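Local coordinates for lumazine protein (Photobacterium kishitanii, PDB 3A35) that binds riboflavin, FMN or a ribityl-lumazine chromophore and probably acts as the antenna that shifts luciferase emission to shorter wavelength in luminous bacteria, at residues 13-18 against 75-80; 22-27 against 61-66; 104-109 against 123-128. All coordinates share one frame; numbering follows the deposited sequence.

Contact 1: 13-18 against 75-80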
loop_
_atom_site.group_PDB
_atom_site.type_symbol
_atom_site.label_atom_id
_atom_site.label_comp_id
_atom_site.label_asym_id
_atom_site.label_seq_id
_atom_site.Cartn_x
_atom_site.Cartn_y
_atom_site.Cartn_z
ATOM N N LYS A 13 2.937 -9.256 -12.857
ATOM C CA LYS A 13 3.048 -10.099 -14.087
ATOM C C LYS A 13 4.165 -11.128 -13.890
ATOM O O LYS A 13 4.036 -12.301 -14.370
ATOM C CB LYS A 13 3.319 -9.172 -15.216
ATOM C CG LYS A 13 3.388 -9.912 -16.508
ATOM C CD LYS A 13 3.346 -9.177 -17.748
ATOM C CE LYS A 13 2.770 -10.003 -18.972
ATOM N NZ LYS A 13 3.233 -9.066 -20.113
ATOM N N LYS A 14 5.216 -10.799 -13.166
ATOM C CA LYS A 14 6.412 -11.643 -13.105
ATOM C C LYS A 14 7.066 -11.417 -11.738
ATOM O O LYS A 14 7.071 -10.296 -11.231
ATOM C CB LYS A 14 7.519 -11.150 -14.121
ATOM C CG LYS A 14 7.136 -11.173 -15.586
ATOM C CD LYS A 14 8.379 -10.839 -16.477
ATOM C CE LYS A 14 8.059 -10.907 -17.988
ATOM N NZ LYS A 14 9.027 -10.131 -18.740
ATOM N N ILE A 15 7.600 -12.445 -11.088
ATOM C CA ILE A 15 8.359 -12.322 -9.850
ATOM C C ILE A 15 9.629 -13.162 -10.023
ATOM O O ILE A 15 9.552 -14.370 -10.303
ATOM C CB ILE A 15 7.605 -12.742 -8.691
ATOM C CG1 ILE A 15 6.296 -11.955 -8.541
ATOM C CG2 ILE A 15 8.479 -12.720 -7.354
ATOM C CD1 ILE A 15 5.476 -12.556 -7.490
ATOM N N SER A 16 10.772 -12.564 -9.771
ATOM C CA SER A 16 12.093 -13.281 -9.741
ATOM C C SER A 16 12.500 -13.436 -8.350
ATOM O O SER A 16 12.588 -12.355 -7.615
ATOM C CB SER A 16 13.110 -12.391 -10.429
ATOM O OG SER A 16 12.875 -12.217 -11.835
ATOM N N LYS A 17 12.656 -14.712 -7.899
ATOM C CA LYS A 17 13.012 -14.920 -6.557
ATOM C C LYS A 17 14.495 -14.963 -6.368
ATOM O O LYS A 17 15.110 -16.026 -6.690
ATOM C CB LYS A 17 12.361 -16.227 -6.170
ATOM C CG LYS A 17 10.780 -16.190 -6.465
ATOM C CD LYS A 17 10.002 -16.749 -5.318
ATOM C CE LYS A 17 8.662 -15.945 -5.183
ATOM N NZ LYS A 17 8.917 -14.451 -5.134
ATOM N N ASN A 18 15.095 -13.960 -5.713
ATOM C CA ASN A 18 16.508 -13.913 -5.558
ATOM C C ASN A 18 16.875 -13.964 -4.139
ATOM O O ASN A 18 17.848 -13.337 -3.757
ATOM C CB ASN A 18 17.135 -12.657 -6.153
ATOM C CG ASN A 18 16.707 -12.388 -7.606
ATOM O OD1 ASN A 18 17.086 -13.151 -8.502
ATOM N ND2 ASN A 18 15.997 -11.213 -7.864
ATOM N N LEU A 75 3.883 -11.938 -2.024
ATOM C CA LEU A 75 2.889 -11.754 -3.053
ATOM C C LEU A 75 3.138 -12.749 -4.225
ATOM O O LEU A 75 4.191 -13.354 -4.376
ATOM C CB LEU A 75 2.915 -10.270 -3.572
ATOM C CG LEU A 75 2.631 -9.168 -2.520
ATOM C CD1 LEU A 75 2.746 -7.833 -3.264
ATOM C CD2 LEU A 75 1.336 -9.384 -1.956
ATOM N N GLU A 76 2.099 -12.834 -5.056
ATOM C CA GLU A 76 2.019 -13.802 -6.143
ATOM C C GLU A 76 1.683 -13.141 -7.429
ATOM O O GLU A 76 0.969 -12.118 -7.511
ATOM C CB GLU A 76 0.863 -14.801 -5.814
ATOM C CG GLU A 76 1.132 -15.591 -4.485
ATOM C CD GLU A 76 2.263 -16.613 -4.570
ATOM O OE1 GLU A 76 2.518 -17.167 -3.463
ATOM O OE2 GLU A 76 2.900 -16.871 -5.648
ATOM N N VAL A 77 2.039 -13.800 -8.524
ATOM C CA VAL A 77 1.664 -13.373 -9.819
ATOM C C VAL A 77 0.123 -13.218 -9.884
ATOM O O VAL A 77 -0.564 -14.156 -9.378
ATOM C CB VAL A 77 2.209 -14.349 -10.937
ATOM C CG1 VAL A 77 1.640 -14.013 -12.249
ATOM C CG2 VAL A 77 3.725 -14.257 -10.926
ATOM N N GLY A 78 -0.377 -12.177 -10.477
ATOM C CA GLY A 78 -1.804 -11.832 -10.580
ATOM C C GLY A 78 -2.323 -10.919 -9.462
ATOM O O GLY A 78 -3.458 -10.393 -9.622
ATOM N N ASN A 79 -1.585 -10.816 -8.318
ATOM C CA ASN A 79 -2.074 -9.948 -7.251
ATOM C C ASN A 79 -2.067 -8.475 -7.740
ATOM O O ASN A 79 -1.290 -8.028 -8.581
ATOM C CB ASN A 79 -1.179 -10.029 -6.044
ATOM C CG ASN A 79 -1.253 -11.370 -5.302
ATOM O OD1 ASN A 79 -2.177 -12.279 -5.610
ATOM N ND2 ASN A 79 -0.430 -11.550 -4.370
ATOM N N LYS A 80 -2.970 -7.717 -7.125
ATOM C CA LYS A 80 -3.223 -6.316 -7.472
ATOM C C LYS A 80 -2.527 -5.498 -6.393
ATOM O O LYS A 80 -2.685 -5.680 -5.188
ATOM C CB LYS A 80 -4.697 -6.032 -7.410
ATOM C CG LYS A 80 -5.100 -4.653 -7.566
ATOM C CD LYS A 80 -6.584 -4.776 -7.945
ATOM C CE LYS A 80 -7.379 -3.956 -7.057
ATOM N NZ LYS A 80 -7.788 -4.998 -5.993
HETATM O O HOH W 1 6.905 -12.944 -4.239
#
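Ile15 lays the end of its side chain on the main chain of the 75-80 loop. Its CD1 methyl lies 3.5 Å from Leu75 O and 3.8 Å from Val77 N, so it rests on peptide groups. Farther back, Ile15 CG1 passes Val77 CG2 at 4.2 Å, the two side chains running past each other in opposite directions. Val77 CG1 lies against the strand backbone, 3.6 Å from Lys13 O. Two torsions arrange this. Ile15 turns CG1 away from its carbonyl carbon (chi1 -57°) and then extends, which carries CD1 out to the loop, while Val77 has CG1 anti to N (chi1 171°), which puts CG1 near Lys13 O and CG2 between that oxygen and Ile15.

One shell out, Glu76 to Asn79 form a type II turn, closed by Asn79 N to Glu76 O at 3.0 Å. Gly78 takes the positive phi of the third position. Gly78 and Asn79 make backbone hydrogen bonds to Ile12, and this anchors the loop beside strand 8-17 just before strand 80-84 begins. The contact therefore lies where the six-stranded antiparallel barrel of the first repeat closes. On the strand side, Lys13 and Lys14 share Gly25 as partner, a classic bulge. The amine of Lys14 is hydrogen-bonded to Tyr60 OH, while Ile15 is backed by Gln22 and His24.

A water sits 2.7 Å from Leu75 O and could bridge to Lys17 NZ, but that amine is modelled too close to Ile15 CG2 for the bridge to be more than doubtful. No direct hydrogen bond joins 13-18 to 75-80. The chemistry here is mainly methyl groups against carbonyls and amides, which gives little directional preference and is consistent with the backbone bonds of Gly78 and Asn79 to Ile12 doing more to place the loop.

Contact 2: 22-27 against 61-66; sequences QRHGIT and FDIDQA. With RBF (riboflavin), chain C.
Arg23 and Asp62 meet side-on, each carboxylate oxygen taken by a different nitrogen: NE reaches OD1 at 2.8 Å and NH2 reaches OD2 at 2.9 Å. Both oxygens lie near the guanidinium plane, but the two flat groups are turned 30° apart. NE meets OD1 on its syn side, 33° out of the carboxylate plane, whereas OD2 turns its syn lone pair toward NH2. Arg23 gets there by a bend at chi3 (-61°).

On the other face of the sheet, His24 and Ile63 lie roughly perpendicular. Ile63 CD1 sits over the imidazole in a CH-pi contact, 3.7 Å from the ring centroid. The ring is also held by a nearly straight bond in its plane, His24 NE2 to Gln22 OE1 at 2.9 Å, and Gln22 NE2 is in turn bonded to Arg73 O. Next along, Ile26 CD1 packs on Phe61 CD2 at 3.8 Å.

Four antiparallel backbone bonds tie Gln22 to Ile63 and His24 to Phe61. Asp62 O, within the strand, accepts from riboflavin N3 at 2.8 Å; just past the pairing, Asp64 N and Ala66 N both donate to riboflavin O2.

In the barrel, strand 22-27 lies between 8-17 and 58-63, and 47-55 follows. Arg23 and Asp62 both touch Val52 of that strand, while Phe61 packs on Met42 and Val44 of strand 41-44.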
loop_
_atom_site.group_PDB
_atom_site.type_symbol
_atom_site.label_atom_id
_atom_site.label_comp_id
_atom_site.label_asym_id
_atom_site.label_seq_id
_atom_site.Cartn_x
_atom_site.Cartn_y
_atom_site.Cartn_z
ATOM N N GLN A 22 13.870 -9.534 -4.439
ATOM C CA GLN A 22 12.999 -10.037 -5.503
ATOM C C GLN A 22 12.836 -8.981 -6.528
ATOM O O GLN A 22 12.728 -7.777 -6.188
ATOM C CB GLN A 22 11.627 -10.392 -4.981
ATOM C CG GLN A 22 11.645 -11.577 -4.040
ATOM C CD GLN A 22 10.317 -11.978 -3.497
ATOM O OE1 GLN A 22 9.288 -11.359 -3.786
ATOM N NE2 GLN A 22 10.245 -13.127 -2.813
ATOM N N ARG A 23 12.646 -9.334 -7.786
ATOM C CA ARG A 23 12.284 -8.359 -8.814
ATOM C C ARG A 23 10.882 -8.637 -9.259
ATOM O O ARG A 23 10.559 -9.772 -9.679
ATOM C CB ARG A 23 13.290 -8.366 -10.008
ATOM C CG ARG A 23 12.816 -7.498 -11.153
ATOM C CD ARG A 23 13.878 -7.257 -12.206
ATOM N NE ARG A 23 15.031 -6.569 -11.608
ATOM C CZ ARG A 23 16.145 -6.323 -12.325
ATOM N NH1 ARG A 23 16.239 -6.779 -13.570
ATOM N NH2 ARG A 23 17.177 -5.785 -11.700
ATOM N N HIS A 24 10.016 -7.619 -9.124
ATOM C CA HIS A 24 8.660 -7.752 -9.507
ATOM C C HIS A 24 8.392 -6.907 -10.767
ATOM O O HIS A 24 8.747 -5.674 -10.806
ATOM C CB HIS A 24 7.723 -7.216 -8.431
ATOM C CG HIS A 24 7.659 -8.077 -7.226
ATOM N ND1 HIS A 24 6.555 -8.199 -6.441
ATOM C CD2 HIS A 24 8.583 -8.937 -6.699
ATOM C CE1 HIS A 24 6.778 -9.041 -5.441
ATOM N NE2 HIS A 24 8.038 -9.497 -5.547
ATOM N N GLY A 25 7.774 -7.528 -11.812
ATOM C CA GLY A 25 7.333 -6.826 -12.977
ATOM C C GLY A 25 5.836 -6.618 -12.846
ATOM O O GLY A 25 5.126 -7.662 -12.709
ATOM N N ILE A 26 5.382 -5.411 -12.936
ATOM C CA ILE A 26 3.980 -5.068 -12.621
ATOM C C ILE A 26 3.389 -4.435 -13.859
ATOM O O ILE A 26 3.847 -3.396 -14.346
ATOM C CB ILE A 26 3.934 -4.122 -11.388
ATOM C CG1 ILE A 26 4.645 -4.786 -10.172
ATOM C CG2 ILE A 26 2.485 -3.834 -11.045
ATOM C CD1 ILE A 26 4.707 -3.871 -8.930
ATOM N N THR A 27 2.262 -4.983 -14.377
ATOM C CA THR A 27 1.517 -4.308 -15.456
ATOM C C THR A 27 0.817 -3.102 -14.941
ATOM O O THR A 27 0.029 -3.130 -13.947
ATOM C CB THR A 27 0.442 -5.289 -15.970
ATOM O OG1 THR A 27 1.097 -6.462 -16.464
ATOM C CG2 THR A 27 -0.380 -4.656 -17.095
ATOM N N PHE A 61 10.527 -3.443 -10.490
ATOM C CA PHE A 61 11.101 -2.938 -9.241
ATOM C C PHE A 61 11.893 -4.019 -8.614
ATOM O O PHE A 61 11.496 -5.186 -8.595
ATOM C CB PHE A 61 9.947 -2.541 -8.216
ATOM C CG PHE A 61 9.007 -1.488 -8.727
ATOM C CD1 PHE A 61 9.304 -0.124 -8.484
ATOM C CD2 PHE A 61 7.891 -1.836 -9.441
ATOM C CE1 PHE A 61 8.479 0.862 -8.949
ATOM C CE2 PHE A 61 7.011 -0.777 -9.934
ATOM C CZ PHE A 61 7.317 0.522 -9.667
ATOM N N ASP A 62 13.022 -3.666 -7.978
ATOM C CA ASP A 62 13.677 -4.587 -7.045
ATOM C C ASP A 62 13.310 -4.353 -5.592
ATOM O O ASP A 62 13.393 -3.118 -5.160
ATOM C CB ASP A 62 15.203 -4.423 -7.246
ATOM C CG ASP A 62 15.724 -5.035 -8.477
ATOM O OD1 ASP A 62 15.209 -6.112 -8.890
ATOM O OD2 ASP A 62 16.733 -4.584 -9.108
ATOM N N ILE A 63 12.906 -5.370 -4.898
ATOM C CA ILE A 63 12.558 -5.231 -3.506
ATOM C C ILE A 63 13.755 -5.877 -2.791
ATOM O O ILE A 63 13.989 -7.071 -2.893
ATOM C CB ILE A 63 11.234 -5.966 -3.189
ATOM C CG1 ILE A 63 10.066 -5.277 -4.042
ATOM C CG2 ILE A 63 10.834 -5.816 -1.721
ATOM C CD1 ILE A 63 9.666 -5.994 -5.149
ATOM N N ASP A 64 14.454 -5.041 -2.019
ATOM C CA ASP A 64 15.710 -5.475 -1.315
ATOM C C ASP A 64 15.661 -4.853 0.075
ATOM O O ASP A 64 15.392 -5.506 1.035
ATOM C CB ASP A 64 16.927 -5.161 -2.157
ATOM C CG ASP A 64 16.931 -3.843 -2.859
ATOM O OD1 ASP A 64 16.441 -2.769 -2.436
ATOM O OD2 ASP A 64 17.579 -3.741 -3.955
ATOM N N GLN A 65 15.890 -3.498 0.084
ATOM C CA GLN A 65 15.824 -2.846 1.368
ATOM C C GLN A 65 14.527 -3.045 2.103
ATOM O O GLN A 65 14.413 -3.129 3.291
ATOM C CB GLN A 65 16.071 -1.405 1.090
ATOM C CG GLN A 65 16.121 -0.542 2.354
ATOM C CD GLN A 65 16.384 0.937 1.988
ATOM O OE1 GLN A 65 16.875 1.314 0.915
ATOM N NE2 GLN A 65 15.999 1.760 2.949
ATOM N N ALA A 66 13.403 -3.127 1.288
ATOM C CA ALA A 66 12.116 -3.261 1.862
ATOM C C ALA A 66 11.618 -4.678 2.152
ATOM O O ALA A 66 10.538 -4.885 2.687
ATOM C CB ALA A 66 11.082 -2.643 0.863
HETATM N N1 RBF C . 13.323 -0.295 -1.015
HETATM C C2 RBF C . 13.431 -1.314 -1.893
HETATM O O2 RBF C . 13.376 -2.521 -1.504
HETATM N N3 RBF C . 13.538 -1.127 -3.267
HETATM C C4 RBF C . 13.537 0.177 -3.822
HETATM O O4 RBF C . 13.631 0.285 -5.051
HETATM C C4A RBF C . 13.505 1.214 -2.871
HETATM N N5 RBF C . 13.619 2.561 -3.387
HETATM C C5A RBF C . 13.566 3.590 -2.448
HETATM C C6 RBF C . 13.804 4.877 -2.941
HETATM C C7 RBF C . 13.781 5.907 -1.958
HETATM C C7M RBF C . 14.103 7.325 -2.513
HETATM C C8 RBF C . 13.522 5.699 -0.638
HETATM C C8M RBF C . 13.461 6.845 0.281
HETATM C C9 RBF C . 13.262 4.368 -0.155
HETATM C C9A RBF C . 13.378 3.311 -1.063
HETATM N N10 RBF C . 13.236 1.957 -0.609
HETATM C C10 RBF C . 13.377 0.955 -1.534
HETATM C "C1'" RBF C . 13.142 1.619 0.751
HETATM C "C2'" RBF C . 11.765 1.217 1.239
HETATM O "O2'" RBF C . 10.813 2.286 0.920
HETATM C "C3'" RBF C . 11.746 1.014 2.662
HETATM O "O3'" RBF C . 12.793 -0.075 2.894
HETATM C "C4'" RBF C . 10.457 0.360 3.188
HETATM O "O4'" RBF C . 9.391 1.335 3.154
HETATM C "C5'" RBF C . 10.596 -0.127 4.637
HETATM O "O5'" RBF C . 9.444 -0.843 5.085
#

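Contact 3: 104-109 against 123-128; sequences GVATVD and KIPKDL
Lys123 lies across from Thr107 and sends its side chain out obliquely, past Asp109. Its CB is 3.8 Å from Thr107 O. From there CG runs trans to the backbone N, and a bend at chi3 (-75°) brings CE near one carboxylate oxygen of Asp109, the two side chains crossing at a slant. CE comes 4.0 Å from Asp109 OD1, and NZ stops 4.2 Å from that same oxygen, an attraction too long to count as a salt bridge. Asp109 OD1 also has a long, weak ion pair with Lys174.

The backbones beneath are joined by two antiparallel bonds. Lys123 N donates to Thr107 O at 2.9 Å; the return bond, Thr107 N to Lys123 O, is weak at 3.3 Å. This pair sits at the open end of the beta hairpin made by strands 104-114 and 117-123, in the antiparallel sheet of the second lumazine-binding repeat. Pro125, having no N-H, could not extend the pairing in the usual way, and the chain enters a type I turn from Pro125 to Leu128.

Past the last pair, side chains take over. Ala106 CB is tucked 3.4 Å from Lys123 O and meets the end of Ile124, CD1, at 3.9 Å. The ring of Pro125 reaches back to the strand, with CG 3.4 Å from Val105 O. Leu128 lays CD1 beside the main chain of Gly104 and Val105, while Val180 of strand 177-182 packs on both Leu128 and Ala106.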
loop_
_atom_site.group_PDB
_atom_site.type_symbol
_atom_site.label_atom_id
_atom_site.label_comp_id
_atom_site.label_asym_id
_atom_site.label_seq_id
_atom_site.Cartn_x
_atom_site.Cartn_y
_atom_site.Cartn_z
ATOM N N GLY A 104 5.798 -1.770 8.992
ATOM C CA GLY A 104 5.892 -3.222 9.073
ATOM C C GLY A 104 4.576 -3.789 8.548
ATOM O O GLY A 104 3.680 -3.068 8.048
ATOM N N VAL A 105 4.452 -5.107 8.563
ATOM C CA VAL A 105 3.296 -5.814 8.125
ATOM C C VAL A 105 2.306 -6.010 9.248
ATOM O O VAL A 105 2.670 -6.340 10.395
ATOM C CB VAL A 105 3.728 -7.123 7.537
ATOM C CG1 VAL A 105 2.563 -7.935 7.099
ATOM C CG2 VAL A 105 4.572 -6.956 6.325
ATOM N N ALA A 106 1.066 -5.876 8.921
ATOM C CA ALA A 106 -0.073 -6.293 9.850
ATOM C C ALA A 106 -1.057 -7.162 9.148
ATOM O O ALA A 106 -0.926 -7.447 7.927
ATOM C CB ALA A 106 -0.733 -5.072 10.484
ATOM N N THR A 107 -2.144 -7.657 9.791
ATOM C CA THR A 107 -2.958 -8.681 9.165
ATOM C C THR A 107 -4.406 -8.337 9.393
ATOM O O THR A 107 -4.800 -8.006 10.539
ATOM C CB THR A 107 -2.645 -10.041 9.829
ATOM O OG1 THR A 107 -1.269 -10.320 9.580
ATOM C CG2 THR A 107 -3.430 -11.168 9.208
ATOM N N VAL A 108 -5.206 -8.450 8.395
ATOM C CA VAL A 108 -6.676 -8.151 8.450
ATOM C C VAL A 108 -7.299 -9.198 9.414
ATOM O O VAL A 108 -7.233 -10.409 9.181
ATOM C CB VAL A 108 -7.275 -8.211 7.109
ATOM C CG1 VAL A 108 -8.799 -8.097 7.150
ATOM C CG2 VAL A 108 -6.680 -7.106 6.219
ATOM N N ASP A 109 -7.988 -8.682 10.433
ATOM C CA ASP A 109 -8.706 -9.538 11.412
ATOM C C ASP A 109 -10.112 -9.817 10.850
ATOM O O ASP A 109 -10.717 -10.895 11.131
ATOM C CB ASP A 109 -8.855 -8.796 12.736
ATOM C CG ASP A 109 -9.829 -9.518 13.732
ATOM O OD1 ASP A 109 -9.349 -10.456 14.397
ATOM O OD2 ASP A 109 -11.050 -9.204 13.808
ATOM N N LYS A 123 -5.227 -6.318 12.798
ATOM C CA LYS A 123 -4.534 -6.656 14.028
ATOM C C LYS A 123 -3.066 -6.263 13.927
ATOM O O LYS A 123 -2.345 -6.747 12.994
ATOM C CB LYS A 123 -4.693 -8.157 14.358
ATOM C CG LYS A 123 -4.128 -8.519 15.687
ATOM C CD LYS A 123 -4.444 -10.022 16.041
ATOM C CE LYS A 123 -5.906 -10.142 16.435
ATOM N NZ LYS A 123 -6.279 -11.474 17.032
ATOM N N ILE A 124 -2.555 -5.507 14.892
ATOM C CA ILE A 124 -1.224 -4.933 14.860
ATOM C C ILE A 124 -0.321 -5.891 15.643
ATOM O O ILE A 124 -0.680 -6.212 16.806
ATOM C CB ILE A 124 -1.228 -3.499 15.408
ATOM C CG1 ILE A 124 -2.196 -2.564 14.598
ATOM C CG2 ILE A 124 0.232 -2.973 15.520
ATOM C CD1 ILE A 124 -2.033 -2.417 13.015
ATOM N N PRO A 125 0.731 -6.479 15.064
ATOM C CA PRO A 125 1.537 -7.399 15.894
ATOM C C PRO A 125 2.353 -6.590 16.906
ATOM O O PRO A 125 2.451 -5.357 16.763
ATOM C CB PRO A 125 2.421 -8.120 14.888
ATOM C CG PRO A 125 2.462 -7.186 13.708
ATOM C CD PRO A 125 1.216 -6.409 13.662
ATOM N N LYS A 126 2.858 -7.268 17.965
ATOM C CA LYS A 126 3.369 -6.532 19.133
ATOM C C LYS A 126 4.655 -5.775 18.767
ATOM O O LYS A 126 4.926 -4.689 19.291
ATOM C CB LYS A 126 3.648 -7.439 20.352
ATOM C CG LYS A 126 2.590 -8.525 20.713
ATOM C CD LYS A 126 2.550 -8.848 22.236
ATOM C CE LYS A 126 3.936 -8.734 22.966
ATOM N NZ LYS A 126 3.894 -9.385 24.357
ATOM N N ASP A 127 5.438 -6.341 17.866
ATOM C CA ASP A 127 6.646 -5.647 17.525
ATOM C C ASP A 127 6.552 -4.748 16.317
ATOM O O ASP A 127 7.537 -4.562 15.598
ATOM C CB ASP A 127 7.827 -6.597 17.477
ATOM C CG ASP A 127 8.715 -6.391 18.644
ATOM O OD1 ASP A 127 9.794 -5.791 18.381
ATOM O OD2 ASP A 127 8.295 -6.714 19.806
ATOM N N LEU A 128 5.356 -4.204 16.106
ATOM C CA LEU A 128 5.166 -3.000 15.349
ATOM C C LEU A 128 4.598 -2.035 16.383
ATOM O O LEU A 128 3.478 -2.213 16.830
ATOM C CB LEU A 128 4.178 -3.235 14.173
ATOM C CG LEU A 128 3.748 -2.126 13.166
ATOM C CD1 LEU A 128 2.817 -2.638 12.043
ATOM C CD2 LEU A 128 3.032 -0.959 13.895
#

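Contacts 1 and 2 belong to the first repeat and touch: strands 8-17 and 22-27 are neighbours in its barrel, with Ser16 N and Arg23 O probably hydrogen-bonded. Contact 2 is buried and rich in bonds, with strand pairing, a salt bridge and the flavin edge together. Contact 1, centred about 9 Å away, is at the surface and leans on methyl groups against a loop. Contact 3 lies in the second repeat, its centre about 22 Å from that of contact 2, with no touch. Partly buried, it combines a little of both styles, one strand pair followed by apolar packing of a turn, and its opposite charges stay apart where those of contact 2 join.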